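Local coordinates for protein acetyltransferase (Klebsiella pneumoniae, PDB 5XUN) that probably transfers an acetyl group from acetyl-CoA to glycyl-tRNA(Gly), acting as the GNAT-family toxin KacT of a type II toxin-antitoxin system, at residues B[140-145]-B[157-162]; B[95-100]-B[111-116]; B[69-74]-B[86-91]. The protein carries 1 engineered substitution. All blocks are in the same frame, centred on the assembly; numbering follows the deposited sequence.

In the fold
Along the chain the three contacts follow one another without overlap: interaction 3 closes first, then interaction 2, then interaction 1. All three reach the same mixed sheet. Interactions 3 and 2 lie at different places on strand 88-99, their centres about 24 Å apart; the first joins it to strand 59-71, the second to helix 108-126. Interaction 1, with its centre about 14 Å from that of interaction 2 and about 18 Å from that of interaction 3, sets helix 139-147 against strand 160-164. Phe144 packs on Leu97 and Val113, and Phe162 on Phe70, which ties the contacts into one core. Interactions 1 and 2 both touch acetyl coenzyme A, whereas interaction 3 lies toward the second subunit.

Interaction 1: residues B[140-145]-B[157-162]; sequences KAKAFF and NSNLLF. Engineered in segment 140-145: Phe145 (natural residue Tyr). With ACO (acetyl coenzyme *a), chain E.
The ring of Phe145, an engineered residue where the natural protein has tyrosine, receives CD2 of Phe144 over the centre of one face and has the acetyl carbon C of acetyl coenzyme A at its edge. CD1 of Leu161 comes to it obliquely, and the closer meeting is made by the methylene, Phe145 CB to Leu161 CD1 at 3.5 Å. Leu161 can do this because its CG is anti to the carbonyl carbon (chi1 -52°), which sends the branch toward the helix. The Phe144 ring takes the cofactor's CCP over one face, near the rim, and the phosphate oxygen O2A at its edge; beside it, Ala141 CB lies 3.7 Å from the cofactor's C2P, a small residue where the arm runs close.

The polar half belongs to Lys142. Its fully extended chain crosses Asn159 at about a right angle and carries NZ to Ser158 O at 2.7 Å, with the donor tilted 33° from the carbonyl plane. Gln152 OE1, Glu156 O and a water 2.8 Å from Lys142 NZ are also in reach, one acceptor more than the ammonium has protons, so these oxygens must share them. Phe145 CB thus packs on Leu161 of the sheet, Phe144 and Ala141 face the cofactor, and Lys142 reaches the loop before strand 160-164, all from helix 139-147, which lines the acetyl coenzyme A site of this GNAT fold.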
loop_
_atom_site.group_PDB
_atom_site.type_symbol
_atom_site.label_atom_id
_atom_site.label_comp_id
_atom_site.label_asym_id
_atom_site.label_seq_id
_atom_site.Cartn_x
_atom_site.Cartn_y
_atom_site.Cartn_z
ATOM N N LYS B 140 9.439 12.388 22.214
ATOM C CA LYS B 140 8.793 13.641 21.815
ATOM C C LYS B 140 7.844 13.419 20.636
ATOM O O LYS B 140 6.725 13.934 20.624
ATOM C CB LYS B 140 9.841 14.696 21.455
ATOM C CG LYS B 140 9.382 16.128 21.677
ATOM C CD LYS B 140 9.765 17.019 20.508
ATOM C CE LYS B 140 9.384 18.467 20.769
ATOM N NZ LYS B 140 8.101 18.832 20.107
ATOM N N ALA B 141 8.309 12.646 19.652
ATOM C CA ALA B 141 7.473 12.291 18.510
ATOM C C ALA B 141 6.335 11.370 18.933
ATOM O O ALA B 141 5.202 11.507 18.455
ATOM C CB ALA B 141 8.324 11.633 17.424
ATOM N N LYS B 142 6.612 10.445 19.850
ATOM C CA LYS B 142 5.588 9.513 20.307
ATOM C C LYS B 142 4.434 10.247 20.973
ATOM O O LYS B 142 3.263 9.983 20.678
ATOM C CB LYS B 142 6.201 8.500 21.268
ATOM C CG LYS B 142 5.188 7.597 21.912
ATOM C CD LYS B 142 5.868 6.473 22.649
ATOM C CE LYS B 142 4.860 5.679 23.441
ATOM N NZ LYS B 142 5.491 4.478 24.023
ATOM N N ALA B 143 4.745 11.185 21.871
ATOM C CA ALA B 143 3.689 11.962 22.508
ATOM C C ALA B 143 2.904 12.757 21.476
ATOM O O ALA B 143 1.685 12.926 21.602
ATOM C CB ALA B 143 4.288 12.888 23.569
ATOM N N PHE B 144 3.593 13.259 20.451
ATOM C CA PHE B 144 2.927 13.957 19.356
ATOM C C PHE B 144 1.874 13.070 18.700
ATOM O O PHE B 144 0.733 13.494 18.489
ATOM C CB PHE B 144 3.976 14.415 18.339
ATOM C CG PHE B 144 3.406 14.917 17.045
ATOM C CD1 PHE B 144 2.848 16.182 16.964
ATOM C CD2 PHE B 144 3.464 14.138 15.896
ATOM C CE1 PHE B 144 2.336 16.651 15.773
ATOM C CE2 PHE B 144 2.955 14.607 14.698
ATOM C CZ PHE B 144 2.385 15.860 14.639
ATOM N N PHE B 145 2.239 11.830 18.366
ATOM C CA PHE B 145 1.297 10.956 17.673
ATOM C C PHE B 145 0.192 10.479 18.607
ATOM O O PHE B 145 -0.972 10.384 18.201
ATOM C CB PHE B 145 2.035 9.773 17.042
ATOM C CG PHE B 145 2.837 10.139 15.815
ATOM C CD1 PHE B 145 2.205 10.637 14.684
ATOM C CD2 PHE B 145 4.212 9.980 15.789
ATOM C CE1 PHE B 145 2.920 10.977 13.558
ATOM C CE2 PHE B 145 4.938 10.319 14.662
ATOM C CZ PHE B 145 4.287 10.819 13.542
ATOM N N ASN B 157 5.828 0.912 26.401
ATOM C CA ASN B 157 7.057 1.626 26.066
ATOM C C ASN B 157 7.585 1.312 24.664
ATOM O O ASN B 157 8.745 1.629 24.364
ATOM C CB ASN B 157 8.161 1.359 27.096
ATOM C CG ASN B 157 8.884 2.631 27.515
ATOM O OD1 ASN B 157 8.650 3.701 26.940
ATOM N ND2 ASN B 157 9.785 2.514 28.477
ATOM N N SER B 158 6.783 0.702 23.799
ATOM C CA SER B 158 7.193 0.551 22.411
ATOM C C SER B 158 6.968 1.864 21.672
ATOM O O SER B 158 6.126 2.683 22.057
ATOM C CB SER B 158 6.418 -0.583 21.725
ATOM O OG SER B 158 7.000 -0.950 20.479
ATOM N N ASN B 159 7.748 2.073 20.615
ATOM C CA ASN B 159 7.580 3.231 19.744
ATOM C C ASN B 159 6.676 2.948 18.552
ATOM O O ASN B 159 6.516 3.817 17.688
ATOM C CB ASN B 159 8.947 3.719 19.255
ATOM C CG ASN B 159 9.735 4.419 20.347
ATOM O OD1 ASN B 159 9.235 5.346 20.992
ATOM N ND2 ASN B 159 10.960 3.958 20.582
ATOM N N LEU B 160 6.063 1.771 18.500
ATOM C CA LEU B 160 5.222 1.389 17.375
ATOM C C LEU B 160 3.799 1.854 17.645
ATOM O O LEU B 160 3.189 1.460 18.644
ATOM C CB LEU B 160 5.271 -0.121 17.155
ATOM C CG LEU B 160 6.671 -0.744 17.128
ATOM C CD1 LEU B 160 6.590 -2.247 16.929
ATOM C CD2 LEU B 160 7.545 -0.102 16.066
ATOM N N LEU B 161 3.278 2.702 16.763
ATOM C CA LEU B 161 1.942 3.261 16.887
ATOM C C LEU B 161 1.169 2.982 15.604
ATOM O O LEU B 161 1.736 2.585 14.581
ATOM C CB LEU B 161 1.978 4.767 17.180
ATOM C CG LEU B 161 2.858 5.193 18.360
ATOM C CD1 LEU B 161 2.876 6.704 18.492
ATOM C CD2 LEU B 161 2.384 4.540 19.652
ATOM N N PHE B 162 -0.141 3.197 15.665
ATOM C CA PHE B 162 -1.021 2.746 14.600
ATOM C C PHE B 162 -2.277 3.597 14.616
ATOM O O PHE B 162 -2.805 3.908 15.684
ATOM C CB PHE B 162 -1.367 1.263 14.787
ATOM C CG PHE B 162 -2.311 0.713 13.757
ATOM C CD1 PHE B 162 -1.899 0.521 12.447
ATOM C CD2 PHE B 162 -3.615 0.375 14.106
ATOM C CE1 PHE B 162 -2.767 0.001 11.505
ATOM C CE2 PHE B 162 -4.486 -0.141 13.168
ATOM C CZ PHE B 162 -4.063 -0.323 11.864
HETATM N N1A ACO E . -3.422 23.727 15.685
HETATM C C2A ACO E . -2.783 22.819 16.454
HETATM N N3A ACO E . -1.770 23.117 17.292
HETATM C C4A ACO E . -1.321 24.394 17.414
HETATM C C5A ACO E . -1.973 25.441 16.603
HETATM C C6A ACO E . -3.079 25.035 15.705
HETATM N N6A ACO E . -3.717 25.952 14.936
HETATM N N7A ACO E . -1.363 26.601 16.894
HETATM C C8A ACO E . -0.404 26.319 17.803
HETATM N N9A ACO E . -0.379 25.017 18.136
HETATM C C1B ACO E . 0.594 24.425 19.103
HETATM C C2B ACO E . -0.039 23.706 20.288
HETATM O O2B ACO E . -0.008 24.536 21.458
HETATM C C3B ACO E . 0.814 22.465 20.480
HETATM O O3B ACO E . 1.819 22.721 21.459
HETATM P P3B ACO E . 2.346 21.583 22.475
HETATM O O7A ACO E . 1.315 21.562 23.579
HETATM O O8A ACO E . 2.376 20.322 21.643
HETATM O O9A ACO E . 3.711 22.081 22.892
HETATM C C4B ACO E . 1.523 22.263 19.147
HETATM O O4B ACO E . 1.417 23.482 18.409
HETATM C C5B ACO E . 0.945 21.134 18.298
HETATM O O5B ACO E . 2.011 20.544 17.557
HETATM P P1A ACO E . 2.337 20.975 16.038
HETATM O O1A ACO E . 2.645 22.449 15.994
HETATM O O2A ACO E . 1.298 20.410 15.106
HETATM O O3A ACO E . 3.687 20.142 15.820
HETATM P P2A ACO E . 5.001 20.778 15.150
HETATM O O4A ACO E . 4.614 21.706 14.029
HETATM O O5A ACO E . 5.930 21.258 16.239
HETATM O O6A ACO E . 5.608 19.429 14.519
HETATM C CBP ACO E . 7.074 17.580 14.744
HETATM C CCP ACO E . 5.928 18.342 15.385
HETATM C CDP ACO E . 6.753 17.294 13.283
HETATM C CEP ACO E . 7.307 16.280 15.499
HETATM C CAP ACO E . 8.282 18.499 14.888
HETATM O OAP ACO E . 8.555 18.653 16.287
HETATM C C9P ACO E . 9.506 17.955 14.217
HETATM O O9P ACO E . 9.714 18.141 13.025
HETATM N N8P ACO E . 10.332 17.293 15.013
HETATM C C7P ACO E . 11.691 16.981 14.630
HETATM C C6P ACO E . 11.755 15.760 13.724
HETATM C C5P ACO E . 10.844 14.698 14.283
HETATM O O5P ACO E . 11.070 14.195 15.373
HETATM N N4P ACO E . 9.806 14.371 13.517
HETATM C C3P ACO E . 8.786 13.445 13.966
HETATM C C2P ACO E . 9.248 11.997 13.910
HETATM S S1P ACO E . 8.468 11.220 12.536
HETATM C C ACO E . 8.618 9.663 13.074
HETATM O O ACO E . 8.909 9.504 14.244
HETATM C CH3 ACO E . 8.395 8.533 12.109
HETATM O O HOH W 1 6.740 5.281 26.360
#

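Interaction 2: residues B[95-100]-B[111-116]; sequences GRLAID and MLVAHV. With ACO (acetyl coenzyme *a), chain E.
Leu97 and Leu112 meet inside the beta-alpha-beta unit built from strand 88-99, helix 108-126 and strand 131-135, the part of the GNAT fold that cradles acetyl coenzyme A. Strand 95-99 and helix 111-116 run roughly antiparallel, their axes 146° apart and 10.0 Å at closest approach, a gap filled by branched aliphatic side chains. With its CG anti to the backbone nitrogen (chi1 168°), Leu97 sends both methyls to the helix. CD1 presses on Leu112 CD1 at 3.5 Å, tighter than usual for two carbons, and also lies against Leu112 CB; the two side chains cross obliquely. The other branch, Leu97 CD2, meets Val113 CG2 at 4.0 Å, the side chains standing at about a right angle. Farther along the strand, Ile99 and Leu112 reach toward each other tip to tip, CD1 to CD1 at 3.6 Å. A single methyl of Leu112 therefore fits against both strand residues.

While these side chains turn to the helix, the strand backbone serves the cofactor. N4P of acetyl coenzyme A donates to Leu97 O at 2.8 Å in a bent bond, and Ile99 N donates to the cofactor's O9P at 2.9 Å, nearly straight at 173°. The pantetheine arm is thus held much as a neighbouring strand would be. Its methyl CDP touches both Leu97 CD2 and Ile99 CG1, and Phe144 of helix 139-147 packs on Leu97 and Val113 as well.

Chemically the contact between strand and helix is apolar: the side chains that meet are all aliphatic. Leu97 and Ile99 turn theirs to the helix, leaving Leu97 O and Ile99 N to bond the pantetheine arm, while Arg96 and Ala98 pair with strand 59-71.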
loop_
_atom_site.group_PDB
_atom_site.type_symbol
_atom_site.label_atom_id
_atom_site.label_comp_id
_atom_site.label_asym_id
_atom_site.label_seq_id
_atom_site.Cartn_x
_atom_site.Cartn_y
_atom_site.Cartn_z
ATOM N N GLY B 95 6.963 6.851 7.009
ATOM C CA GLY B 95 8.374 6.608 7.251
ATOM C C GLY B 95 9.039 7.755 7.984
ATOM O O GLY B 95 9.871 7.539 8.866
ATOM N N ARG B 96 8.653 8.985 7.649
ATOM C CA ARG B 96 9.280 10.197 8.142
ATOM C C ARG B 96 8.279 11.333 8.094
ATOM O O ARG B 96 7.452 11.411 7.181
ATOM C CB ARG B 96 10.482 10.604 7.291
ATOM C CG ARG B 96 11.690 9.767 7.500
ATOM C CD ARG B 96 12.538 9.794 6.270
ATOM N NE ARG B 96 13.377 8.613 6.254
ATOM C CZ ARG B 96 13.008 7.460 5.721
ATOM N NH1 ARG B 96 11.810 7.346 5.155
ATOM N NH2 ARG B 96 13.835 6.431 5.755
ATOM N N LEU B 97 8.408 12.241 9.057
ATOM C CA LEU B 97 7.657 13.484 9.080
ATOM C C LEU B 97 8.516 14.513 9.800
ATOM O O LEU B 97 9.071 14.214 10.861
ATOM C CB LEU B 97 6.314 13.309 9.793
ATOM C CG LEU B 97 5.597 14.623 10.109
ATOM C CD1 LEU B 97 4.849 15.075 8.890
ATOM C CD2 LEU B 97 4.663 14.491 11.303
ATOM N N ALA B 98 8.648 15.703 9.222
ATOM C CA ALA B 98 9.511 16.718 9.807
ATOM C C ALA B 98 9.025 18.098 9.399
ATOM O O ALA B 98 8.600 18.306 8.261
ATOM C CB ALA B 98 10.975 16.529 9.381
ATOM N N ILE B 99 9.087 19.030 10.348
ATOM C CA ILE B 99 8.760 20.437 10.143
ATOM C C ILE B 99 9.997 21.257 10.484
ATOM O O ILE B 99 10.694 20.958 11.457
ATOM C CB ILE B 99 7.559 20.873 11.010
ATOM C CG1 ILE B 99 6.299 20.098 10.631
ATOM C CG2 ILE B 99 7.313 22.368 10.886
ATOM C CD1 ILE B 99 5.666 20.568 9.336
ATOM N N ASP B 100 10.282 22.277 9.679
ATOM C CA ASP B 100 11.434 23.127 9.953
ATOM C C ASP B 100 11.245 23.933 11.237
ATOM O O ASP B 100 10.143 24.403 11.535
ATOM C CB ASP B 100 11.699 24.073 8.785
ATOM C CG ASP B 100 12.922 24.941 9.018
ATOM O OD1 ASP B 100 14.049 24.397 8.955
ATOM O OD2 ASP B 100 12.761 26.156 9.266
ATOM N N MET B 111 -1.198 19.494 10.647
ATOM C CA MET B 111 -1.760 19.634 9.309
ATOM C C MET B 111 -1.159 18.629 8.336
ATOM O O MET B 111 -1.864 18.111 7.461
ATOM C CB MET B 111 -1.584 21.064 8.799
ATOM C CG MET B 111 -1.951 21.186 7.332
ATOM S SD MET B 111 -2.678 22.731 6.804
ATOM C CE MET B 111 -4.376 22.350 7.233
ATOM N N LEU B 112 0.135 18.335 8.472
ATOM C CA LEU B 112 0.724 17.304 7.628
ATOM C C LEU B 112 0.090 15.944 7.900
ATOM O O LEU B 112 -0.199 15.191 6.965
ATOM C CB LEU B 112 2.241 17.257 7.830
ATOM C CG LEU B 112 3.015 18.276 6.996
ATOM C CD1 LEU B 112 4.503 18.027 7.089
ATOM C CD2 LEU B 112 2.561 18.252 5.551
ATOM N N VAL B 113 -0.139 15.611 9.173
ATOM C CA VAL B 113 -0.764 14.332 9.501
ATOM C C VAL B 113 -2.180 14.254 8.928
ATOM O O VAL B 113 -2.621 13.194 8.470
ATOM C CB VAL B 113 -0.746 14.107 11.023
ATOM C CG1 VAL B 113 -1.544 12.862 11.390
ATOM C CG2 VAL B 113 0.685 13.998 11.514
ATOM N N ALA B 114 -2.924 15.362 8.965
ATOM C CA ALA B 114 -4.249 15.361 8.352
ATOM C C ALA B 114 -4.153 15.097 6.855
ATOM O O ALA B 114 -4.957 14.339 6.295
ATOM C CB ALA B 114 -4.964 16.686 8.616
ATOM N N HIS B 115 -3.154 15.688 6.196
ATOM C CA HIS B 115 -2.942 15.420 4.781
ATOM C C HIS B 115 -2.550 13.965 4.544
ATOM O O HIS B 115 -3.008 13.342 3.573
ATOM C CB HIS B 115 -1.887 16.374 4.232
ATOM C CG HIS B 115 -1.746 16.327 2.746
ATOM N ND1 HIS B 115 -1.052 15.330 2.093
ATOM C CD2 HIS B 115 -2.219 17.151 1.780
ATOM C CE1 HIS B 115 -1.094 15.549 0.792
ATOM N NE2 HIS B 115 -1.809 16.638 0.574
ATOM N N VAL B 116 -1.702 13.407 5.419
ATOM C CA VAL B 116 -1.382 11.980 5.356
ATOM C C VAL B 116 -2.656 11.151 5.392
ATOM O O VAL B 116 -2.831 10.211 4.609
ATOM C CB VAL B 116 -0.447 11.578 6.508
ATOM C CG1 VAL B 116 -0.292 10.037 6.553
ATOM C CG2 VAL B 116 0.899 12.295 6.409
HETATM N N1A ACO E . -3.422 23.727 15.685
HETATM C C2A ACO E . -2.783 22.819 16.454
HETATM N N3A ACO E . -1.770 23.117 17.292
HETATM C C4A ACO E . -1.321 24.394 17.414
HETATM C C5A ACO E . -1.973 25.441 16.603
HETATM C C6A ACO E . -3.079 25.035 15.705
HETATM N N6A ACO E . -3.717 25.952 14.936
HETATM N N7A ACO E . -1.363 26.601 16.894
HETATM C C8A ACO E . -0.404 26.319 17.803
HETATM N N9A ACO E . -0.379 25.017 18.136
HETATM C C1B ACO E . 0.594 24.425 19.103
HETATM C C2B ACO E . -0.039 23.706 20.288
HETATM O O2B ACO E . -0.008 24.536 21.458
HETATM C C3B ACO E . 0.814 22.465 20.480
HETATM O O3B ACO E . 1.819 22.721 21.459
HETATM P P3B ACO E . 2.346 21.583 22.475
HETATM O O7A ACO E . 1.315 21.562 23.579
HETATM O O8A ACO E . 2.376 20.322 21.643
HETATM O O9A ACO E . 3.711 22.081 22.892
HETATM C C4B ACO E . 1.523 22.263 19.147
HETATM O O4B ACO E . 1.417 23.482 18.409
HETATM C C5B ACO E . 0.945 21.134 18.298
HETATM O O5B ACO E . 2.011 20.544 17.557
HETATM P P1A ACO E . 2.337 20.975 16.038
HETATM O O1A ACO E . 2.645 22.449 15.994
HETATM O O2A ACO E . 1.298 20.410 15.106
HETATM O O3A ACO E . 3.687 20.142 15.820
HETATM P P2A ACO E . 5.001 20.778 15.150
HETATM O O4A ACO E . 4.614 21.706 14.029
HETATM O O5A ACO E . 5.930 21.258 16.239
HETATM O O6A ACO E . 5.608 19.429 14.519
HETATM C CBP ACO E . 7.074 17.580 14.744
HETATM C CCP ACO E . 5.928 18.342 15.385
HETATM C CDP ACO E . 6.753 17.294 13.283
HETATM C CEP ACO E . 7.307 16.280 15.499
HETATM C CAP ACO E . 8.282 18.499 14.888
HETATM O OAP ACO E . 8.555 18.653 16.287
HETATM C C9P ACO E . 9.506 17.955 14.217
HETATM O O9P ACO E . 9.714 18.141 13.025
HETATM N N8P ACO E . 10.332 17.293 15.013
HETATM C C7P ACO E . 11.691 16.981 14.630
HETATM C C6P ACO E . 11.755 15.760 13.724
HETATM C C5P ACO E . 10.844 14.698 14.283
HETATM O O5P ACO E . 11.070 14.195 15.373
HETATM N N4P ACO E . 9.806 14.371 13.517
HETATM C C3P ACO E . 8.786 13.445 13.966
HETATM C C2P ACO E . 9.248 11.997 13.910
HETATM S S1P ACO E . 8.468 11.220 12.536
HETATM C C ACO E . 8.618 9.663 13.074
HETATM O O ACO E . 8.909 9.504 14.244
HETATM C CH3 ACO E . 8.395 8.533 12.109
#

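Interaction 3: residues B[69-74]-B[86-91]; sequences CFERGM and YQNAPS
Phe70 O accepts the N-H of Ala89 at 2.8 Å, and the CA of Asn88 also approaches the same oxygen. Phe70 N returns a bond to Ala89 O at 3.0 Å, making Phe70 and Ala89 an antiparallel hydrogen-bonded pair; Cys69 with Pro90 and Glu71 with Asn88 are the non-hydrogen-bonded pairs beside it. Proline suits its place because neither partner's N-H is needed across the pair. Where the first strand ends, Arg72 N donates to Gln87 O, also at 2.8 Å, as the chain turns into the 3-10 segment 72-74.

Side chains also meet across the pair. CG of Phe70 lies between the backbone N and the carbonyl carbon (chi1 68°), which turns the ring back toward the other strand: Ala89 CB sits 3.9 Å above one face, offset to the rim, with Ser91 CB at the edge. A methyl is small enough to fit under the ring. Ser91 OG, which is hydrogen-bonded with Ser68 OG, comes within 3.3 Å of Cys69 CA. Tyr86 O sits over the centre of one face of the Arg72 guanidinium, 3.1 Å from Arg72 CZ, where its N-H groups do not point, so this is a face contact and not a hydrogen bond; Arg72 NH1 bonds Ile84 O instead.

This antiparallel pair joins the end of strand 59-71 to the start of strand 88-99, and helix 78-83 lies in the connection between the two strands. Phe70 meets Phe162 of strand 160-164 and Phe133 of strand 131-135, while Cys69 and Pro90 turn to the second subunit, packing on its Cys69 and Gly67.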
loop_
_atom_site.group_PDB
_atom_site.type_symbol
_atom_site.label_atom_id
_atom_site.label_comp_id
_atom_site.label_asym_id
_atom_site.label_seq_id
_atom_site.Cartn_x
_atom_site.Cartn_y
_atom_site.Cartn_z
ATOM N N CYS B 69 3.294 -3.897 5.898
ATOM C CA CYS B 69 2.409 -4.699 6.724
ATOM C C CYS B 69 3.117 -4.914 8.051
ATOM O O CYS B 69 4.318 -4.667 8.181
ATOM C CB CYS B 69 2.031 -6.031 6.053
ATOM S SG CYS B 69 3.410 -7.109 5.601
ATOM N N PHE B 70 2.358 -5.354 9.048
ATOM C CA PHE B 70 2.906 -5.532 10.386
ATOM C C PHE B 70 2.204 -6.701 11.056
ATOM O O PHE B 70 1.073 -7.051 10.708
ATOM C CB PHE B 70 2.770 -4.255 11.225
ATOM C CG PHE B 70 1.349 -3.892 11.572
ATOM C CD1 PHE B 70 0.568 -3.161 10.696
ATOM C CD2 PHE B 70 0.813 -4.250 12.797
ATOM C CE1 PHE B 70 -0.729 -2.813 11.022
ATOM C CE2 PHE B 70 -0.484 -3.908 13.134
ATOM C CZ PHE B 70 -1.257 -3.188 12.247
ATOM N N GLU B 71 2.905 -7.307 12.017
ATOM C CA GLU B 71 2.423 -8.518 12.673
ATOM C C GLU B 71 1.082 -8.284 13.353
ATOM O O GLU B 71 0.912 -7.324 14.108
ATOM C CB GLU B 71 3.447 -9.019 13.690
ATOM C CG GLU B 71 4.657 -9.692 13.063
ATOM C CD GLU B 71 5.453 -10.511 14.062
ATOM O OE1 GLU B 71 4.877 -10.916 15.096
ATOM O OE2 GLU B 71 6.654 -10.749 13.810
ATOM N N ARG B 72 0.134 -9.183 13.090
ATOM C CA ARG B 72 -1.195 -9.081 13.684
ATOM C C ARG B 72 -1.141 -9.019 15.208
ATOM O O ARG B 72 -1.973 -8.346 15.829
ATOM C CB ARG B 72 -2.046 -10.261 13.208
ATOM C CG ARG B 72 -3.128 -10.717 14.168
ATOM C CD ARG B 72 -3.774 -11.998 13.685
ATOM N NE ARG B 72 -2.830 -13.103 13.560
ATOM C CZ ARG B 72 -3.133 -14.282 13.023
ATOM N NH1 ARG B 72 -4.353 -14.507 12.556
ATOM N NH2 ARG B 72 -2.214 -15.235 12.940
ATOM N N GLY B 73 -0.149 -9.668 15.823
ATOM C CA GLY B 73 -0.073 -9.718 17.275
ATOM C C GLY B 73 0.206 -8.387 17.943
ATOM O O GLY B 73 -0.064 -8.241 19.138
ATOM N N MET B 74 0.707 -7.403 17.196
ATOM C CA MET B 74 0.989 -6.098 17.782
ATOM C C MET B 74 -0.280 -5.330 18.120
ATOM O O MET B 74 -0.221 -4.373 18.897
ATOM C CB MET B 74 1.841 -5.266 16.825
ATOM C CG MET B 74 3.108 -5.949 16.327
ATOM S SD MET B 74 4.121 -4.785 15.396
ATOM C CE MET B 74 5.724 -5.576 15.458
ATOM N N TYR B 86 -4.603 -13.621 8.971
ATOM C CA TYR B 86 -3.268 -13.880 8.461
ATOM C C TYR B 86 -2.252 -13.360 9.464
ATOM O O TYR B 86 -2.594 -12.665 10.424
ATOM C CB TYR B 86 -3.033 -13.207 7.101
ATOM C CG TYR B 86 -4.195 -13.280 6.136
ATOM C CD1 TYR B 86 -4.398 -14.403 5.344
ATOM C CD2 TYR B 86 -5.074 -12.219 6.002
ATOM C CE1 TYR B 86 -5.453 -14.467 4.451
ATOM C CE2 TYR B 86 -6.133 -12.272 5.116
ATOM C CZ TYR B 86 -6.319 -13.398 4.343
ATOM O OH TYR B 86 -7.372 -13.450 3.457
ATOM N N GLN B 87 -0.981 -13.676 9.208
ATOM C CA GLN B 87 0.074 -13.296 10.141
ATOM C C GLN B 87 0.247 -11.787 10.224
ATOM O O GLN B 87 0.534 -11.248 11.300
ATOM C CB GLN B 87 1.397 -13.930 9.717
ATOM C CG GLN B 87 2.499 -13.797 10.755
ATOM C CD GLN B 87 3.805 -14.409 10.295
ATOM O OE1 GLN B 87 4.017 -15.613 10.413
ATOM N NE2 GLN B 87 4.686 -13.576 9.744
ATOM N N ASN B 88 0.065 -11.089 9.107
ATOM C CA ASN B 88 0.292 -9.655 9.037
ATOM C C ASN B 88 -0.970 -8.924 8.610
ATOM O O ASN B 88 -1.756 -9.421 7.798
ATOM C CB ASN B 88 1.425 -9.326 8.058
ATOM C CG ASN B 88 2.739 -9.943 8.470
ATOM O OD1 ASN B 88 3.268 -9.651 9.542
ATOM N ND2 ASN B 88 3.262 -10.825 7.632
ATOM N N ALA B 89 -1.136 -7.809 9.131
ATOM C CA ALA B 89 -2.162 -6.884 8.681
ATOM C C ALA B 89 -1.563 -5.903 7.677
ATOM O O ALA B 89 -0.465 -5.391 7.898
ATOM C CB ALA B 89 -2.745 -6.107 9.858
ATOM N N PRO B 90 -2.265 -5.613 6.582
ATOM C CA PRO B 90 -1.722 -4.679 5.595
ATOM C C PRO B 90 -1.779 -3.261 6.129
ATOM O O PRO B 90 -2.646 -2.914 6.940
ATOM C CB PRO B 90 -2.651 -4.856 4.388
ATOM C CG PRO B 90 -3.985 -5.245 5.009
ATOM C CD PRO B 90 -3.641 -6.036 6.262
ATOM N N SER B 91 -0.827 -2.442 5.686
ATOM C CA SER B 91 -0.733 -1.083 6.197
ATOM C C SER B 91 -0.014 -0.189 5.196
ATOM O O SER B 91 0.483 -0.638 4.157
ATOM C CB SER B 91 -0.004 -1.057 7.546
ATOM O OG SER B 91 1.278 -1.656 7.428
#